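Local coordinates for protein Bug27 (Bordetella pertussis, PDB 2QPQ) that probably binds a small solute in the periplasm as a Venus-flytrap solute-binding protein of the Bug (TctC) family, at residues A26-N31 with Q260-D265; I13-F16 with G21-M24; P103-V108 with S185-F190; S73-N78 with K280-D285; K245-I250 with D273-F278. One frame throughout, in Å; residues are numbered along the deposited sequence.

Interaction 1 of 5, residues A26-N31 with Q260-D265; sequences ARLIGN and QKKLAD
Leu28 reaches from the helix containing 26-31 to the helix containing 260-265 and is the only residue of 26-31 that touches the other segment. Its CG stands anti to the backbone N (chi1 -179°), which carries both methyls out across the gap between the helices. CD2 presses on CD1 of Leu263 at 3.5 Å, tighter than the usual van der Waals distance, and the two side chains cross obliquely. The backbones stay well apart: the CA atoms of Leu28 and Lys262, the nearest across the contact, are 10.1 Å from each other, a gap that the leucine tips bridge.

Lys262 takes up the other flank. Its aliphatic chain runs past Leu28 in the opposite direction, and its CD lies 4.1 Å from both CD1 and CD2 of Leu28. The contribution of this lysine is therefore its methylene chain, not its charge. Both segments are helical in an alpha/beta Venus-flytrap fold: helix 21-35 follows the first strand, 10-14, while helix 257-266 comes late in the chain, between helix 240-254 and strand 269-273. Leu263 departs from Lys262 in direction; its CB bond runs across the line to the partner helix, and its branched end comes nearer. Leu25, one turn before Leu28, also touches Leu263, and Met24 touches Lys262, extending the same apolar seam along helix 21-35.

Interaction 2 of 5, residues I13-F16 with G21-M24; sequences IVTF and GTDM
Apolar contact accounts for most of the meeting between Val14 and the first turn of helix 21-35. CG1 of Val14 is anti to the backbone N (chi1 -168°), and this methyl lies over the helix backbone, 3.8 Å from CA of Asp23. The same methyl meets CG2 of Thr22 at 3.9 Å, so one branch of the valine spans two successive helix residues. Phe16 adds its CB, which comes within 4.3 Å of CB of Thr22, while its ring leads away from the helix.

Segments 13-16 and 21-24 belong to the opening beta-alpha-beta unit of the fold, in which strand 10-14 passes through a short loop into helix 21-35 before strand 41-45 joins the same sheet in parallel. The loop brings the helix N-terminus back beside the strand end.

No hydrogen bond crosses between the segments, and the polar groups are engaged elsewhere. Thr22 turns its methyl toward Thr15, with CG2 4.2 Å from Thr15 OG1, while its own OG1 bonds to Asn72 and to a bound citrate. The citrate, probably from the crystallisation liquor, also accepts from the backbone N of Gly21; such molecules often mark pockets. Thr15 OG1 is bonded to the carbonyl of Met70 in the adjoining strand. Asp23 OD1 forms a salt bridge with Arg27 NE, one turn further along the helix.

Interaction 3 of 5, residues P103-V108 with S185-F190; sequences PSVFVV and SSAIPF
Val105 and Val107 both direct their CG1 methyls at the CB of Ala187, which serves as the meeting point on the helix side. The two valines reach it by different rotations. In Val105, CG1 lies between the backbone N and the carbonyl carbon (chi1 59°), with CG2 anti to N; this places CG1 3.7 Å from Ala187 CB. Val107 is rotated differently, with CG1 anti to the carbonyl carbon (chi1 -62°), and this brings CG1 to 4.1 Å from the same atom. Its CG2 takes the place between the backbone N and the carbonyl carbon that CG1 holds in Val105. Because the two residues are two apart on an extended strand, their CB bonds leave on the same side of the sheet, toward the helix, and the alanine methyl rests against both.

Val105 CA and Ala187 CA are 7.6 Å apart, consistent with the small side chain at 187. Besides the two valines, Ala187 touches Val182, on the neighbouring strand 180-183, so its methyl lies against two strands of one sheet. Val105 also has Ala198 beside it, from strand 196-201. A helix laid against the central strand 93-109, immediately after strand 180-183, is the layered alpha/beta packing of a periplasmic binding protein lobe.

Interaction 4 of 5, residues S73-N78 with K280-D285; sequences SSFAVN and KMVETD
Phe75 meets Val282 with its ring, although its CB bond runs across the line to helix 280-285. From CB, CG stands anti to the backbone N (chi1 178°). The ring then extends until CD2 comes 4.0 Å from Val282 CG1 and CE2 approaches the same methyl at 3.7 Å. The methyl lies at the ring edge, near its plane, and Val282 CG1 is itself anti to its backbone N. Beyond these segments the phenylalanine ring packs edge-to-face with Phe93.

Ala76 makes the second point of contact. Its CB faces the partner helix and sits 3.7 Å from CB of Asp285, with the carbonyl O of Val282 at 4.1 Å. The CA atoms of Ala76 and Asp285 are 5.7 Å apart. The carboxylate of Asp285 joins the segments through a water, which accepts from Ser73 OG at 2.6 Å and donates to Asp285 OD2 at 3.0 Å. The indole NE1 of Trp229 also bonds to OD2, and the backbone N of Trp229 bonds to Ser73 OG, so one tryptophan ties both ends of the water bridge to strand 227-235.

The axes of helices 74-78 and 280-285 come within 8.9 Å and cross at -41°. Strand 227-235 contacts both helices: Trp229 touches Ala76 and Met281, and Leu233 touches Phe75. Phe289, further along the long C-terminal helix 275-296, packs on Ala76 and Val77.

Interaction 5 of 5, residues K245-I250 with D273-F278; sequences KLYDGI and DGPEVF
Tyr247 projects its ring onto the strand-to-helix junction at 273-275 because CG is anti to the backbone N (chi1 175°), with chi2 at 90° setting the ring across the CA-CB-CG plane. The CB bond already points to the partner segment, and the extended first torsion carries the aromatic ring on in that direction.

The CD1-CE1 side of the ring does the touching. CE1 lies 3.5 Å from CA of Gly274 and 3.8 Å from the carbonyl O of Asp273, which sits at the ring edge near its plane. CD1 meets CD of Pro275 at 3.9 Å, and the same proline carbon is 4.1 Å from CG; the tyrosine and proline side chains cross at about a right angle. Gly274 has no side chain, and its CA comes close to the CE1 corner of the ring, in line with the 6.6 Å between its CA and that of Tyr247. At the end of the ring the hydroxyl is bonded to the carbonyl O of Ser272, the residue before Asp273, which fixes the polar tip beside the strand end while the carbons pack on the helix start.

Pro275 is also covered by Met240 and Arg243 from the first turn of helix 240-254. Asp273 turns its carboxylate elsewhere, to Asn98 of strand 93-109. Gly274 occupies the N-cap position of helix 275-296, and the backbone N of Phe278 bonds to its carbonyl. The contact thus packs a tyrosine from one helix against a strand-to-helix junction, where strand 269-273 hands over to the C-terminal helix with a proline in its first turn.

In the fold
Interactions 1 and 2 share helix 21-35 and touch, Ala26 CB lying 3.5 Å from Val14 CG2 and Met24 SD 3.7 Å from Lys262 CE. Interaction 5 meets interaction 1 through the isoleucines Ile29 and Ile250; it shares helix 275-296 with interaction 4, and Met281 SD lies 3.7 Å from Asp273 OD2 just before that helix. Phe16 of interaction 2 packs on Ser74 of interaction 4. Interaction 3 touches none of the others, though its nearest atoms come within about 5 Å of interaction 1; its centre is about 29 Å from that of interaction 5. The citrate held at Thr22 and Gly21 places interaction 2 at what is probably the ligand cleft.

Interaction 1 of 5, residues A26-N31 with Q260-D265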
# COMPACT_ATOMS: atom_id res chain seq x y z
N ALA A 26 -7.83 -9.52 0.69
CA ALA A 26 -7.90 -10.67 1.60
C ALA A 26 -9.28 -11.36 1.55
O ALA A 26 -9.36 -12.58 1.43
CB ALA A 26 -7.51 -10.26 3.07
N ARG A 27 -10.35 -10.57 1.58
CA ARG A 27 -11.71 -11.14 1.56
C ARG A 27 -12.05 -11.75 0.19
O ARG A 27 -12.75 -12.79 0.14
CB ARG A 27 -12.75 -10.07 1.99
CG ARG A 27 -12.56 -9.73 3.45
CD ARG A 27 -13.54 -8.72 3.98
NE ARG A 27 -13.24 -8.47 5.41
CZ ARG A 27 -13.66 -9.23 6.41
NH1 ARG A 27 -14.43 -10.30 6.17
NH2 ARG A 27 -13.32 -8.90 7.66
N LEU A 28 -11.52 -11.15 -0.89
CA LEU A 28 -11.70 -11.69 -2.25
C LEU A 28 -11.00 -13.06 -2.35
O LEU A 28 -11.61 -14.06 -2.79
CB LEU A 28 -11.21 -10.69 -3.31
CG LEU A 28 -11.27 -10.91 -4.84
CD1 LEU A 28 -12.71 -10.99 -5.32
CD2 LEU A 28 -10.58 -9.79 -5.58
N ILE A 29 -9.73 -13.10 -1.95
CA ILE A 29 -8.97 -14.36 -1.86
C ILE A 29 -9.68 -15.40 -0.99
O ILE A 29 -9.88 -16.55 -1.42
CB ILE A 29 -7.48 -14.14 -1.37
CG1 ILE A 29 -6.67 -13.37 -2.40
CG2 ILE A 29 -6.75 -15.48 -1.08
CD1 ILE A 29 -5.42 -12.67 -1.77
N GLY A 30 -10.10 -14.99 0.20
CA GLY A 30 -10.68 -15.89 1.18
C GLY A 30 -11.93 -16.60 0.68
O GLY A 30 -12.11 -17.80 0.92
N ASN A 31 -12.76 -15.82 -0.02
CA ASN A 31 -13.96 -16.26 -0.74
C ASN A 31 -13.72 -17.39 -1.74
O ASN A 31 -14.43 -18.38 -1.72
CB ASN A 31 -14.63 -15.05 -1.45
CG ASN A 31 -15.91 -15.44 -2.23
OD1 ASN A 31 -15.96 -15.38 -3.48
ND2 ASN A 31 -16.96 -15.84 -1.49
N GLN A 260 -9.61 -10.70 -12.15
CA GLN A 260 -8.73 -9.77 -12.91
C GLN A 260 -9.48 -8.50 -13.31
O GLN A 260 -8.96 -7.39 -13.22
CB GLN A 260 -8.16 -10.43 -14.18
CG GLN A 260 -7.04 -11.49 -13.92
CD GLN A 260 -5.78 -10.86 -13.36
OE1 GLN A 260 -5.27 -9.87 -13.89
NE2 GLN A 260 -5.27 -11.43 -12.26
N LYS A 261 -10.71 -8.69 -13.78
CA LYS A 261 -11.54 -7.56 -14.27
C LYS A 261 -11.85 -6.60 -13.12
O LYS A 261 -11.66 -5.41 -13.26
CB LYS A 261 -12.84 -8.08 -14.91
CG LYS A 261 -13.88 -7.00 -15.16
CD LYS A 261 -15.21 -7.55 -15.65
CE LYS A 261 -16.20 -6.39 -15.89
NZ LYS A 261 -15.62 -5.38 -16.83
N LYS A 262 -12.34 -7.16 -12.02
CA LYS A 262 -12.67 -6.42 -10.82
C LYS A 262 -11.51 -5.54 -10.39
O LYS A 262 -11.71 -4.37 -10.12
CB LYS A 262 -13.03 -7.36 -9.67
CG LYS A 262 -13.53 -6.61 -8.45
CD LYS A 262 -13.49 -7.46 -7.20
CE LYS A 262 -13.42 -6.59 -5.95
NZ LYS A 262 -14.64 -6.61 -5.10
N LEU A 263 -10.32 -6.13 -10.29
CA LEU A 263 -9.15 -5.37 -9.86
C LEU A 263 -8.76 -4.30 -10.85
O LEU A 263 -8.47 -3.17 -10.47
CB LEU A 263 -7.97 -6.31 -9.61
CG LEU A 263 -7.80 -6.91 -8.20
CD1 LEU A 263 -9.07 -7.34 -7.54
CD2 LEU A 263 -6.82 -8.05 -8.20
N ALA A 264 -8.72 -4.65 -12.14
CA ALA A 264 -8.32 -3.69 -13.14
C ALA A 264 -9.27 -2.51 -13.12
O ALA A 264 -8.83 -1.36 -13.22
CB ALA A 264 -8.28 -4.31 -14.53
N ASP A 265 -10.57 -2.79 -12.98
CA ASP A 265 -11.60 -1.76 -13.00
C ASP A 265 -11.37 -0.77 -11.87
O ASP A 265 -11.71 0.40 -12.00
CB ASP A 265 -12.99 -2.37 -12.83
CG ASP A 265 -13.53 -3.04 -14.10
OD1 ASP A 265 -12.87 -3.00 -15.17
OD2 ASP A 265 -14.62 -3.62 -14.01

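Interaction 2 of 5, residues I13-F16 with G21-M24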
# COMPACT_ATOMS: atom_id res chain seq x y z
N ILE A 13 -5.04 -13.11 8.61
CA ILE A 13 -5.11 -11.96 9.53
C ILE A 13 -4.79 -10.73 8.73
O ILE A 13 -3.71 -10.63 8.13
CB ILE A 13 -4.12 -12.11 10.74
CG1 ILE A 13 -4.34 -13.42 11.55
CG2 ILE A 13 -4.18 -10.84 11.61
CD1 ILE A 13 -5.74 -13.61 12.06
N VAL A 14 -5.76 -9.82 8.64
CA VAL A 14 -5.58 -8.62 7.84
C VAL A 14 -5.06 -7.47 8.72
O VAL A 14 -5.62 -7.22 9.77
CB VAL A 14 -6.90 -8.19 7.14
CG1 VAL A 14 -6.60 -7.13 6.11
CG2 VAL A 14 -7.58 -9.40 6.49
N THR A 15 -4.02 -6.78 8.24
CA THR A 15 -3.28 -5.77 9.02
C THR A 15 -3.96 -4.42 8.95
O THR A 15 -3.56 -3.49 9.62
CB THR A 15 -1.85 -5.58 8.47
OG1 THR A 15 -1.91 -5.41 7.04
CG2 THR A 15 -0.94 -6.77 8.85
N PHE A 16 -4.99 -4.31 8.12
CA PHE A 16 -5.72 -3.04 7.96
C PHE A 16 -7.22 -3.26 8.09
O PHE A 16 -7.70 -4.38 7.93
CB PHE A 16 -5.29 -2.32 6.66
CG PHE A 16 -4.01 -1.55 6.83
CD1 PHE A 16 -2.77 -2.21 6.82
CD2 PHE A 16 -4.03 -0.19 7.13
CE1 PHE A 16 -1.58 -1.53 7.06
CE2 PHE A 16 -2.85 0.50 7.38
CZ PHE A 16 -1.62 -0.17 7.34
N GLY A 21 -8.04 -1.43 0.42
CA GLY A 21 -7.69 -2.46 -0.57
C GLY A 21 -7.14 -3.74 0.05
O GLY A 21 -7.37 -4.83 -0.46
N THR A 22 -6.39 -3.63 1.14
CA THR A 22 -5.79 -4.80 1.77
C THR A 22 -6.88 -5.77 2.26
O THR A 22 -6.83 -6.98 1.99
CB THR A 22 -4.85 -4.38 2.93
OG1 THR A 22 -3.89 -3.47 2.42
CG2 THR A 22 -4.12 -5.59 3.50
N ASP A 23 -7.89 -5.23 2.94
CA ASP A 23 -9.02 -6.04 3.44
C ASP A 23 -9.81 -6.59 2.24
O ASP A 23 -10.28 -7.73 2.24
CB ASP A 23 -9.92 -5.17 4.31
CG ASP A 23 -11.22 -5.84 4.66
OD1 ASP A 23 -11.27 -6.58 5.68
OD2 ASP A 23 -12.21 -5.62 3.91
N MET A 24 -9.98 -5.77 1.22
CA MET A 24 -10.80 -6.17 0.05
C MET A 24 -10.15 -7.40 -0.62
O MET A 24 -10.82 -8.40 -0.94
CB MET A 24 -10.85 -5.00 -0.94
CG MET A 24 -11.60 -5.32 -2.25
SD MET A 24 -10.60 -6.11 -3.55
CE MET A 24 -9.66 -4.73 -4.20

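Interaction 3 of 5, residues P103-V108 with S185-F190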
# COMPACT_ATOMS: atom_id res chain seq x y z
N PRO A 103 -0.73 2.22 -7.41
CA PRO A 103 0.03 3.44 -7.19
C PRO A 103 -0.73 4.41 -6.26
O PRO A 103 -1.96 4.32 -6.09
CB PRO A 103 0.17 4.01 -8.60
CG PRO A 103 -1.04 3.51 -9.33
CD PRO A 103 -1.31 2.15 -8.78
N SER A 104 0.01 5.32 -5.63
CA SER A 104 -0.61 6.53 -5.07
C SER A 104 -0.77 7.62 -6.12
O SER A 104 -0.13 7.60 -7.17
CB SER A 104 0.15 7.05 -3.84
OG SER A 104 0.19 6.03 -2.84
N VAL A 105 -1.64 8.57 -5.81
CA VAL A 105 -1.88 9.68 -6.70
C VAL A 105 -1.92 10.98 -5.93
O VAL A 105 -2.49 11.03 -4.83
CB VAL A 105 -3.16 9.44 -7.52
CG1 VAL A 105 -4.36 9.28 -6.56
CG2 VAL A 105 -3.34 10.52 -8.60
N PHE A 106 -1.25 12.00 -6.47
CA PHE A 106 -1.37 13.35 -5.95
C PHE A 106 -2.62 13.98 -6.56
O PHE A 106 -2.67 14.18 -7.76
CB PHE A 106 -0.13 14.17 -6.33
CG PHE A 106 1.11 13.80 -5.56
CD1 PHE A 106 1.69 12.56 -5.73
CD2 PHE A 106 1.67 14.69 -4.65
CE1 PHE A 106 2.84 12.19 -5.02
CE2 PHE A 106 2.83 14.36 -3.95
CZ PHE A 106 3.41 13.10 -4.13
N VAL A 107 -3.63 14.24 -5.73
CA VAL A 107 -4.91 14.80 -6.19
C VAL A 107 -5.19 16.18 -5.56
O VAL A 107 -4.80 16.49 -4.40
CB VAL A 107 -6.12 13.81 -5.99
CG1 VAL A 107 -5.91 12.55 -6.79
CG2 VAL A 107 -6.31 13.40 -4.48
N VAL A 108 -5.85 17.00 -6.36
CA VAL A 108 -6.23 18.35 -5.97
C VAL A 108 -7.73 18.53 -6.30
O VAL A 108 -8.27 17.80 -7.14
CB VAL A 108 -5.33 19.48 -6.64
CG1 VAL A 108 -3.88 19.37 -6.21
CG2 VAL A 108 -5.46 19.52 -8.23
N SER A 185 -6.80 3.68 -6.41
CA SER A 185 -8.09 2.98 -6.31
C SER A 185 -9.20 3.80 -5.60
O SER A 185 -10.34 3.84 -6.09
CB SER A 185 -7.89 1.64 -5.61
OG SER A 185 -7.13 1.88 -4.43
N SER A 186 -8.86 4.42 -4.46
CA SER A 186 -9.78 5.35 -3.78
C SER A 186 -10.16 6.57 -4.63
O SER A 186 -11.32 6.99 -4.62
CB SER A 186 -9.26 5.82 -2.40
OG SER A 186 -8.05 6.57 -2.46
N ALA A 187 -9.20 7.10 -5.37
CA ALA A 187 -9.35 8.41 -6.03
C ALA A 187 -9.99 8.31 -7.40
O ALA A 187 -10.64 9.27 -7.87
CB ALA A 187 -8.01 9.05 -6.17
N ILE A 188 -9.77 7.18 -8.07
CA ILE A 188 -10.12 7.08 -9.50
C ILE A 188 -11.59 7.45 -9.78
O ILE A 188 -11.84 8.26 -10.66
CB ILE A 188 -9.66 5.71 -10.17
CG1 ILE A 188 -8.17 5.78 -10.52
CG2 ILE A 188 -10.38 5.45 -11.49
CD1 ILE A 188 -7.56 4.42 -10.90
N PRO A 189 -12.56 6.92 -9.00
CA PRO A 189 -13.94 7.37 -9.31
C PRO A 189 -14.16 8.89 -9.32
O PRO A 189 -14.97 9.39 -10.11
CB PRO A 189 -14.80 6.73 -8.20
CG PRO A 189 -13.96 5.67 -7.57
CD PRO A 189 -12.52 5.94 -7.90
N PHE A 190 -13.46 9.60 -8.44
CA PHE A 190 -13.62 11.05 -8.30
C PHE A 190 -12.92 11.81 -9.39
O PHE A 190 -13.40 12.88 -9.84
CB PHE A 190 -13.15 11.51 -6.91
CG PHE A 190 -13.89 10.84 -5.81
CD1 PHE A 190 -15.19 11.26 -5.49
CD2 PHE A 190 -13.35 9.75 -5.15
CE1 PHE A 190 -15.91 10.62 -4.50
CE2 PHE A 190 -14.07 9.11 -4.14
CZ PHE A 190 -15.34 9.52 -3.83

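Interaction 4 of 5, residues S73-N78 with K280-D285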
# COMPACT_ATOMS: atom_id res chain seq x y z
N SER A 73 2.48 -2.55 1.65
CA SER A 73 3.77 -1.87 1.84
C SER A 73 4.01 -1.28 3.23
O SER A 73 5.16 -1.24 3.68
CB SER A 73 3.97 -0.81 0.76
OG SER A 73 4.15 -1.47 -0.47
N SER A 74 2.95 -0.85 3.90
CA SER A 74 3.01 -0.41 5.30
C SER A 74 3.85 -1.35 6.15
O SER A 74 4.61 -0.91 7.00
CB SER A 74 1.60 -0.32 5.91
OG SER A 74 0.80 0.71 5.31
N PHE A 75 3.71 -2.66 5.92
CA PHE A 75 4.52 -3.65 6.64
C PHE A 75 6.02 -3.32 6.52
O PHE A 75 6.81 -3.49 7.48
CB PHE A 75 4.21 -5.07 6.13
CG PHE A 75 5.04 -6.16 6.78
CD1 PHE A 75 4.55 -6.84 7.91
CD2 PHE A 75 6.33 -6.48 6.30
CE1 PHE A 75 5.32 -7.88 8.53
CE2 PHE A 75 7.12 -7.49 6.95
CZ PHE A 75 6.56 -8.21 8.05
N ALA A 76 6.45 -2.91 5.34
CA ALA A 76 7.88 -2.57 5.13
C ALA A 76 8.25 -1.19 5.70
O ALA A 76 9.43 -0.92 5.91
CB ALA A 76 8.27 -2.68 3.67
N VAL A 77 7.24 -0.33 5.91
CA VAL A 77 7.48 0.99 6.51
C VAL A 77 7.66 0.91 8.02
O VAL A 77 8.45 1.65 8.62
CB VAL A 77 6.32 1.99 6.20
CG1 VAL A 77 6.59 3.37 6.86
CG2 VAL A 77 6.14 2.17 4.69
N ASN A 78 6.93 -0.01 8.62
CA ASN A 78 6.87 -0.08 10.08
C ASN A 78 8.19 -0.24 10.84
O ASN A 78 8.34 0.37 11.90
CB ASN A 78 5.84 -1.13 10.53
CG ASN A 78 4.40 -0.69 10.31
OD1 ASN A 78 3.48 -1.49 10.44
ND2 ASN A 78 4.20 0.55 9.98
N LYS A 280 12.15 -11.01 -1.36
CA LYS A 280 13.16 -10.02 -1.69
C LYS A 280 12.59 -8.59 -1.70
O LYS A 280 13.24 -7.66 -1.20
CB LYS A 280 13.81 -10.37 -3.03
CG LYS A 280 15.09 -9.55 -3.41
CD LYS A 280 16.29 -9.88 -2.53
CE LYS A 280 17.54 -9.08 -3.00
NZ LYS A 280 18.49 -8.86 -1.88
N MET A 281 11.39 -8.41 -2.27
CA MET A 281 10.74 -7.09 -2.32
C MET A 281 10.49 -6.57 -0.91
O MET A 281 10.75 -5.41 -0.64
CB MET A 281 9.38 -7.18 -3.03
CG MET A 281 9.36 -7.89 -4.38
SD MET A 281 7.71 -7.90 -5.14
CE MET A 281 7.18 -6.22 -4.63
N VAL A 282 10.00 -7.44 -0.02
CA VAL A 282 9.72 -7.05 1.38
C VAL A 282 11.02 -6.54 2.02
O VAL A 282 11.05 -5.47 2.61
CB VAL A 282 9.12 -8.22 2.24
CG1 VAL A 282 9.06 -7.87 3.77
CG2 VAL A 282 7.74 -8.62 1.74
N GLU A 283 12.10 -7.30 1.89
CA GLU A 283 13.38 -6.93 2.55
C GLU A 283 14.00 -5.67 1.94
O GLU A 283 14.51 -4.81 2.64
CB GLU A 283 14.34 -8.14 2.52
CG GLU A 283 13.81 -9.25 3.43
CD GLU A 283 14.76 -10.44 3.57
OE1 GLU A 283 15.99 -10.21 3.44
OE2 GLU A 283 14.28 -11.57 3.86
N THR A 284 13.95 -5.58 0.62
CA THR A 284 14.44 -4.40 -0.09
C THR A 284 13.67 -3.13 0.32
O THR A 284 14.27 -2.08 0.50
CB THR A 284 14.31 -4.60 -1.60
OG1 THR A 284 15.18 -5.67 -1.98
CG2 THR A 284 14.67 -3.32 -2.36
N ASP A 285 12.35 -3.25 0.48
CA ASP A 285 11.53 -2.08 0.80
C ASP A 285 11.71 -1.71 2.27
O ASP A 285 11.68 -0.55 2.64
CB ASP A 285 10.06 -2.32 0.45
CG ASP A 285 9.76 -2.01 -1.02
OD1 ASP A 285 10.68 -1.57 -1.77
OD2 ASP A 285 8.60 -2.19 -1.44
O HOH W 1 6.17 -0.43 -1.64

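Interaction 5 of 5, residues K245-I250 with D273-F278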
# COMPACT_ATOMS: atom_id res chain seq x y z
N LYS A 245 2.63 -24.34 -1.93
CA LYS A 245 1.25 -24.85 -1.94
C LYS A 245 0.21 -23.72 -1.79
O LYS A 245 -0.77 -23.65 -2.55
CB LYS A 245 1.07 -25.93 -0.86
CG LYS A 245 1.70 -27.23 -1.35
CD LYS A 245 1.66 -28.40 -0.34
CE LYS A 245 2.63 -28.20 0.85
NZ LYS A 245 1.98 -28.72 2.09
N LEU A 246 0.47 -22.83 -0.84
CA LEU A 246 -0.33 -21.63 -0.69
C LEU A 246 -0.27 -20.71 -1.90
O LEU A 246 -1.32 -20.29 -2.40
CB LEU A 246 0.09 -20.88 0.57
CG LEU A 246 -0.38 -21.52 1.90
CD1 LEU A 246 0.37 -20.82 3.00
CD2 LEU A 246 -1.89 -21.36 2.11
N TYR A 247 0.95 -20.42 -2.38
CA TYR A 247 1.17 -19.67 -3.58
C TYR A 247 0.33 -20.22 -4.72
O TYR A 247 -0.36 -19.45 -5.37
CB TYR A 247 2.67 -19.55 -4.00
CG TYR A 247 2.75 -18.84 -5.36
CD1 TYR A 247 2.87 -17.44 -5.43
CD2 TYR A 247 2.64 -19.56 -6.55
CE1 TYR A 247 2.88 -16.79 -6.67
CE2 TYR A 247 2.63 -18.91 -7.77
CZ TYR A 247 2.74 -17.53 -7.82
OH TYR A 247 2.71 -16.90 -9.03
N ASP A 248 0.36 -21.54 -4.95
CA ASP A 248 -0.27 -22.15 -6.13
C ASP A 248 -1.80 -21.87 -6.06
O ASP A 248 -2.42 -21.42 -7.03
CB ASP A 248 0.07 -23.67 -6.21
CG ASP A 248 1.50 -23.94 -6.68
OD1 ASP A 248 2.19 -22.98 -7.11
OD2 ASP A 248 1.95 -25.13 -6.61
N GLY A 249 -2.36 -22.08 -4.88
CA GLY A 249 -3.79 -21.92 -4.66
C GLY A 249 -4.24 -20.48 -4.86
O GLY A 249 -5.23 -20.21 -5.56
N ILE A 250 -3.49 -19.55 -4.27
CA ILE A 250 -3.83 -18.14 -4.36
C ILE A 250 -3.63 -17.61 -5.78
O ILE A 250 -4.43 -16.82 -6.24
CB ILE A 250 -3.06 -17.28 -3.31
CG1 ILE A 250 -3.41 -17.76 -1.87
CG2 ILE A 250 -3.42 -15.83 -3.44
CD1 ILE A 250 -2.40 -17.45 -0.80
N ASP A 273 3.81 -12.23 -7.83
CA ASP A 273 5.20 -12.49 -7.47
C ASP A 273 5.18 -13.56 -6.40
O ASP A 273 4.38 -13.51 -5.45
CB ASP A 273 5.86 -11.22 -6.95
CG ASP A 273 5.66 -10.06 -7.89
OD1 ASP A 273 6.04 -10.18 -9.07
OD2 ASP A 273 5.04 -9.06 -7.50
N GLY A 274 6.07 -14.54 -6.56
CA GLY A 274 6.08 -15.72 -5.68
C GLY A 274 6.91 -15.56 -4.42
O GLY A 274 7.43 -14.46 -4.13
N PRO A 275 7.05 -16.66 -3.65
CA PRO A 275 7.74 -16.65 -2.36
C PRO A 275 9.09 -15.93 -2.38
O PRO A 275 9.30 -14.96 -1.62
CB PRO A 275 7.85 -18.14 -2.03
CG PRO A 275 6.55 -18.70 -2.62
CD PRO A 275 6.47 -18.00 -3.94
N GLU A 276 9.97 -16.33 -3.28
CA GLU A 276 11.30 -15.75 -3.38
C GLU A 276 11.31 -14.28 -3.80
O GLU A 276 11.96 -13.44 -3.13
CB GLU A 276 12.19 -16.59 -4.31
CG GLU A 276 13.61 -16.06 -4.46
CD GLU A 276 14.58 -17.06 -5.06
OE1 GLU A 276 14.14 -18.13 -5.57
OE2 GLU A 276 15.81 -16.77 -5.00
N VAL A 277 10.60 -13.96 -4.87
CA VAL A 277 10.58 -12.60 -5.38
C VAL A 277 9.94 -11.66 -4.34
O VAL A 277 10.47 -10.54 -4.05
CB VAL A 277 9.79 -12.48 -6.70
CG1 VAL A 277 9.61 -10.98 -7.07
CG2 VAL A 277 10.52 -13.24 -7.84
N PHE A 278 8.82 -12.11 -3.77
CA PHE A 278 8.08 -11.24 -2.87
C PHE A 278 8.93 -11.02 -1.59
O PHE A 278 9.00 -9.90 -1.07
CB PHE A 278 6.65 -11.80 -2.58
CG PHE A 278 5.77 -10.88 -1.73
CD1 PHE A 278 5.94 -9.48 -1.77
CD2 PHE A 278 4.75 -11.40 -0.94
CE1 PHE A 278 5.13 -8.64 -1.01
CE2 PHE A 278 3.93 -10.56 -0.18
CZ PHE A 278 4.14 -9.17 -0.21